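Local coordinates for protein 11S globulin subunit beta (Cucurbita maxima, PDB 2E9Q) that serves as a seed storage protein of pumpkin, a nutrient reservoir of the 11S globulin family whose mature form is a hexamer, at residues T48-Q53 with N64-T69. Residues are numbered along the deposited sequence; the frame is centred on the assembly and turned at random. Where two conformers were deposited one is given.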
ATOM      1  N   THR A  48     -30.188   6.266  11.919  1.00 43.82           N
ATOM      2  CA  THR A  48     -29.008   6.170  11.077  1.00 41.08           C
ATOM      3  C   THR A  48     -29.332   5.784   9.641  1.00 41.05           C
ATOM      4  O   THR A  48     -30.023   4.794   9.389  1.00 40.48           O
ATOM      5  CB  THR A  48     -28.053   5.116  11.645  1.00 45.27           C
ATOM      6  OG1 THR A  48     -27.682   5.494  12.974  1.00 48.13           O
ATOM      7  CG2 THR A  48     -26.814   4.961  10.757  1.00 44.35           C
ATOM      8  N   GLU A  49     -28.808   6.564   8.706  1.00 34.88           N
ATOM      9  CA  GLU A  49     -29.012   6.314   7.296  1.00 41.27           C
ATOM     10  C   GLU A  49     -27.669   5.907   6.676  1.00 47.52           C
ATOM     11  O   GLU A  49     -26.616   6.478   7.019  1.00 37.49           O
ATOM     12  CB  GLU A  49     -29.554   7.575   6.628  1.00 40.18           C
ATOM     13  CG  GLU A  49     -30.953   7.974   7.113  1.00 51.11           C
ATOM     14  CD  GLU A  49     -31.425   9.274   6.496  1.00 52.77           C
ATOM     15  OE1 GLU A  49     -31.004  10.353   6.969  1.00 53.09           O
ATOM     16  OE2 GLU A  49     -32.201   9.217   5.522  1.00 57.69           O
ATOM     17  N   VAL A  50     -27.708   4.920   5.777  1.00 40.36           N
ATOM     18  CA  VAL A  50     -26.499   4.422   5.126  1.00 39.22           C
ATOM     19  C   VAL A  50     -26.608   4.406   3.608  1.00 40.92           C
ATOM     20  O   VAL A  50     -27.637   4.001   3.059  1.00 41.73           O
ATOM     21  CB  VAL A  50     -26.171   3.001   5.609  1.00 39.97           C
ATOM     22  CG1 VAL A  50     -24.856   2.546   5.023  1.00 41.17           C
ATOM     23  CG2 VAL A  50     -26.112   2.971   7.132  1.00 46.81           C
ATOM     24  N   TRP A  51     -25.557   4.857   2.929  1.00 38.31           N
ATOM     25  CA  TRP A  51     -25.561   4.865   1.475  1.00 41.17           C
ATOM     26  C   TRP A  51     -25.186   3.467   0.970  1.00 39.66           C
ATOM     27  O   TRP A  51     -24.783   2.604   1.755  1.00 39.77           O
ATOM     28  CB  TRP A  51     -24.600   5.923   0.925  1.00 38.68           C
ATOM     29  CG  TRP A  51     -25.213   7.288   0.782  1.00 40.11           C
ATOM     30  CD1 TRP A  51     -25.546   7.925  -0.385  1.00 34.81           C
ATOM     31  CD2 TRP A  51     -25.534   8.203   1.842  1.00 35.93           C
ATOM     32  NE1 TRP A  51     -26.045   9.183  -0.117  1.00 40.71           N
ATOM     33  CE2 TRP A  51     -26.047   9.378   1.240  1.00 40.26           C
ATOM     34  CE3 TRP A  51     -25.433   8.144   3.241  1.00 37.69           C
ATOM     35  CZ2 TRP A  51     -26.462  10.491   1.995  1.00 48.04           C
ATOM     36  CZ3 TRP A  51     -25.847   9.252   3.992  1.00 43.98           C
ATOM     37  CH2 TRP A  51     -26.355  10.407   3.363  1.00 40.10           C
ATOM     38  N   ASP A  52     -25.331   3.244  -0.331  1.00 38.17           N
ATOM     39  CA  ASP A  52     -25.051   1.927  -0.900  1.00 39.81           C
ATOM     40  C   ASP A  52     -23.576   1.654  -1.124  1.00 32.52           C
ATOM     41  O   ASP A  52     -23.001   2.118  -2.091  1.00 37.47           O
ATOM     42  CB  ASP A  52     -25.813   1.749  -2.214  1.00 43.38           C
ATOM     43  CG  ASP A  52     -25.638   0.356  -2.805  1.00 50.28           C
ATOM     44  OD1 ASP A  52     -25.397  -0.605  -2.047  1.00 50.39           O
ATOM     45  OD2 ASP A  52     -25.761   0.221  -4.034  1.00 54.14           O
ATOM     46  N   GLN A  53     -22.980   0.889  -0.218  1.00 38.30           N
ATOM     47  CA  GLN A  53     -21.569   0.542  -0.307  1.00 51.81           C
ATOM     48  C   GLN A  53     -21.236  -0.116  -1.652  1.00 52.84           C
ATOM     49  O   GLN A  53     -20.157   0.110  -2.206  1.00 45.55           O
ATOM     50  CB  GLN A  53     -21.184  -0.398   0.839  1.00 47.67           C
ATOM     51  CG  GLN A  53     -22.301  -1.360   1.222  1.00 66.31           C
ATOM     52  CD  GLN A  53     -23.358  -0.696   2.098  1.00 73.22           C
ATOM     53  OE1 GLN A  53     -23.183  -0.573   3.313  1.00 82.51           O
ATOM     54  NE2 GLN A  53     -24.450  -0.248   1.483  1.00 81.26           N
ATOM     55  N   ASN A  64     -17.658   4.620   2.160  1.00 44.75           N
ATOM     56  CA  ASN A  64     -18.954   4.370   2.765  1.00 42.31           C
ATOM     57  C   ASN A  64     -19.400   5.728   3.285  1.00 49.09           C
ATOM     58  O   ASN A  64     -18.565   6.565   3.653  1.00 48.76           O
ATOM     59  CB  ASN A  64     -18.845   3.411   3.947  1.00 50.16           C
ATOM     60  CG  ASN A  64     -18.241   2.078   3.574  1.00 60.58           C
ATOM     61  OD1 ASN A  64     -17.042   1.978   3.285  1.00 65.43           O
ATOM     62  ND2 ASN A  64     -19.065   1.039   3.583  1.00 53.17           N
ATOM     63  N   MET A  65     -20.709   5.951   3.302  1.00 46.79           N
ATOM     64  CA  MET A  65     -21.276   7.201   3.799  1.00 40.97           C
ATOM     65  C   MET A  65     -22.422   6.860   4.747  1.00 45.06           C
ATOM     66  O   MET A  65     -23.299   6.055   4.423  1.00 50.15           O
ATOM     67  CB  MET A  65     -21.806   8.047   2.640  0.50 45.58           C
ATOM     68  CG  MET A  65     -22.160   9.488   3.010  0.50 40.77           C
ATOM     69  SD  MET A  65     -20.700  10.514   3.294  0.50 56.03           S
ATOM     70  CE  MET A  65     -20.026  10.572   1.653  0.50 47.28           C
ATOM     71  N   ILE A  66     -22.407   7.478   5.920  1.00 43.37           N
ATOM     72  CA  ILE A  66     -23.421   7.255   6.933  1.00 33.31           C
ATOM     73  C   ILE A  66     -23.853   8.609   7.480  1.00 41.16           C
ATOM     74  O   ILE A  66     -23.030   9.519   7.624  1.00 40.02           O
ATOM     75  CB  ILE A  66     -22.848   6.417   8.079  1.00 39.97           C
ATOM     76  CG1 ILE A  66     -22.383   5.070   7.534  1.00 48.14           C
ATOM     77  CG2 ILE A  66     -23.873   6.240   9.185  1.00 40.72           C
ATOM     78  CD1 ILE A  66     -21.696   4.208   8.558  1.00 53.84           C
ATOM     79  N   ARG A  67     -25.148   8.757   7.750  1.00 46.20           N
ATOM     80  CA  ARG A  67     -25.661  10.002   8.308  1.00 39.11           C
ATOM     81  C   ARG A  67     -26.422   9.671   9.579  1.00 49.91           C
ATOM     82  O   ARG A  67     -27.352   8.857   9.582  1.00 44.57           O
ATOM     83  CB  ARG A  67     -26.570  10.736   7.316  1.00 40.67           C
ATOM     84  CG  ARG A  67     -27.207  12.023   7.887  1.00 41.13           C
ATOM     85  CD  ARG A  67     -27.850  12.872   6.794  1.00 39.86           C
ATOM     86  NE  ARG A  67     -28.839  12.104   6.041  1.00 44.51           N
ATOM     87  CZ  ARG A  67     -29.327  12.452   4.854  1.00 45.03           C
ATOM     88  NH1 ARG A  67     -30.223  11.674   4.260  1.00 53.77           N
ATOM     89  NH2 ARG A  67     -28.925  13.567   4.254  1.00 48.29           N
ATOM     90  N   HIS A  68     -25.997  10.290  10.671  1.00 45.43           N
ATOM     91  CA  HIS A  68     -26.629  10.073  11.953  1.00 39.17           C
ATOM     92  C   HIS A  68     -27.439  11.292  12.342  1.00 44.78           C
ATOM     93  O   HIS A  68     -26.991  12.427  12.207  1.00 44.74           O
ATOM     94  CB  HIS A  68     -25.576   9.811  13.024  1.00 49.23           C
ATOM     95  CG  HIS A  68     -25.000   8.432  12.990  1.00 44.58           C
ATOM     96  ND1 HIS A  68     -23.647   8.188  13.076  1.00 43.06           N
ATOM     97  CD2 HIS A  68     -25.598   7.219  12.953  1.00 40.78           C
ATOM     98  CE1 HIS A  68     -23.437   6.884  13.098  1.00 46.54           C
ATOM     99  NE2 HIS A  68     -24.607   6.273  13.025  1.00 47.77           N
ATOM    100  N   THR A  69     -28.645  11.050  12.827  1.00 47.33           N
ATOM    101  CA  THR A  69     -29.505  12.130  13.261  1.00 44.87           C
ATOM    102  C   THR A  69     -29.820  11.818  14.705  1.00 48.68           C
ATOM    103  O   THR A  69     -30.583  10.899  15.005  1.00 50.30           O
ATOM    104  CB  THR A  69     -30.785  12.191  12.425  1.00 47.51           C
ATOM    105  OG1 THR A  69     -30.452  12.632  11.098  1.00 47.19           O
ATOM    106  CG2 THR A  69     -31.773  13.162  13.042  1.00 48.53           C
TER
HETATM  107  O   HOH W   1     -29.601  10.436   9.616  1.00 40.00           O
HETATM  108  O   HOH W   2     -21.960   3.345   2.435  1.00 38.96           O
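Arg67 is held between two unlike partners: its guanidinium meets the Glu49 carboxylate at the edge, while Trp51 CH2 stands over the centre of one face, 3.9 Å above the plane. The ring and guanidinium planes are 59° apart, so the contact is oblique, not a flat stack. The setting is the N-terminal cupin domain, where strands 46-50 and 63-70 run antiparallel in one sheet. Glu49 and Arg67 form a hydrogen-bonded pair, Glu49 N to Arg67 O at 2.9 Å and Arg67 N to Glu49 O at 2.8 Å, and the two side chains lie side by side on one face, with Trp51 and Met65 as neighbours. In the salt bridge, Arg67 NE reaches Glu49 OE1 at 2.9 Å from above the carboxylate plane, with a bent N-H...O angle of 139°; the bonds from NH1 are weak. Arg40 of the adjacent strand 39-43 salt-bridges Glu49 OE2, while a hydrogen bond from Arg67 NH2 to Tyr348 OH ties the strand to the second cupin domain. A leucine in place of Arg67 would probably leave Glu49 OE1 without its charged mate and Trp51 CH2 without the guanidinium face it rests on. On the opposite face, Val50 and Ile66 form a non-hydrogen-bonded pair, and Thr48 CG2 touches Ile66 CG2. One more backbone bond follows, Trp51 N to Met65 O, nearly straight, and a water joins Trp51 O to Met65 N. In one Met65 conformer an anti chi1 of -168° swings CG over the Trp51 six-membered ring, a CH-pi contact 3.8 Å from its centroid; SD, at 5.4 Å, adds a Met-aromatic contact.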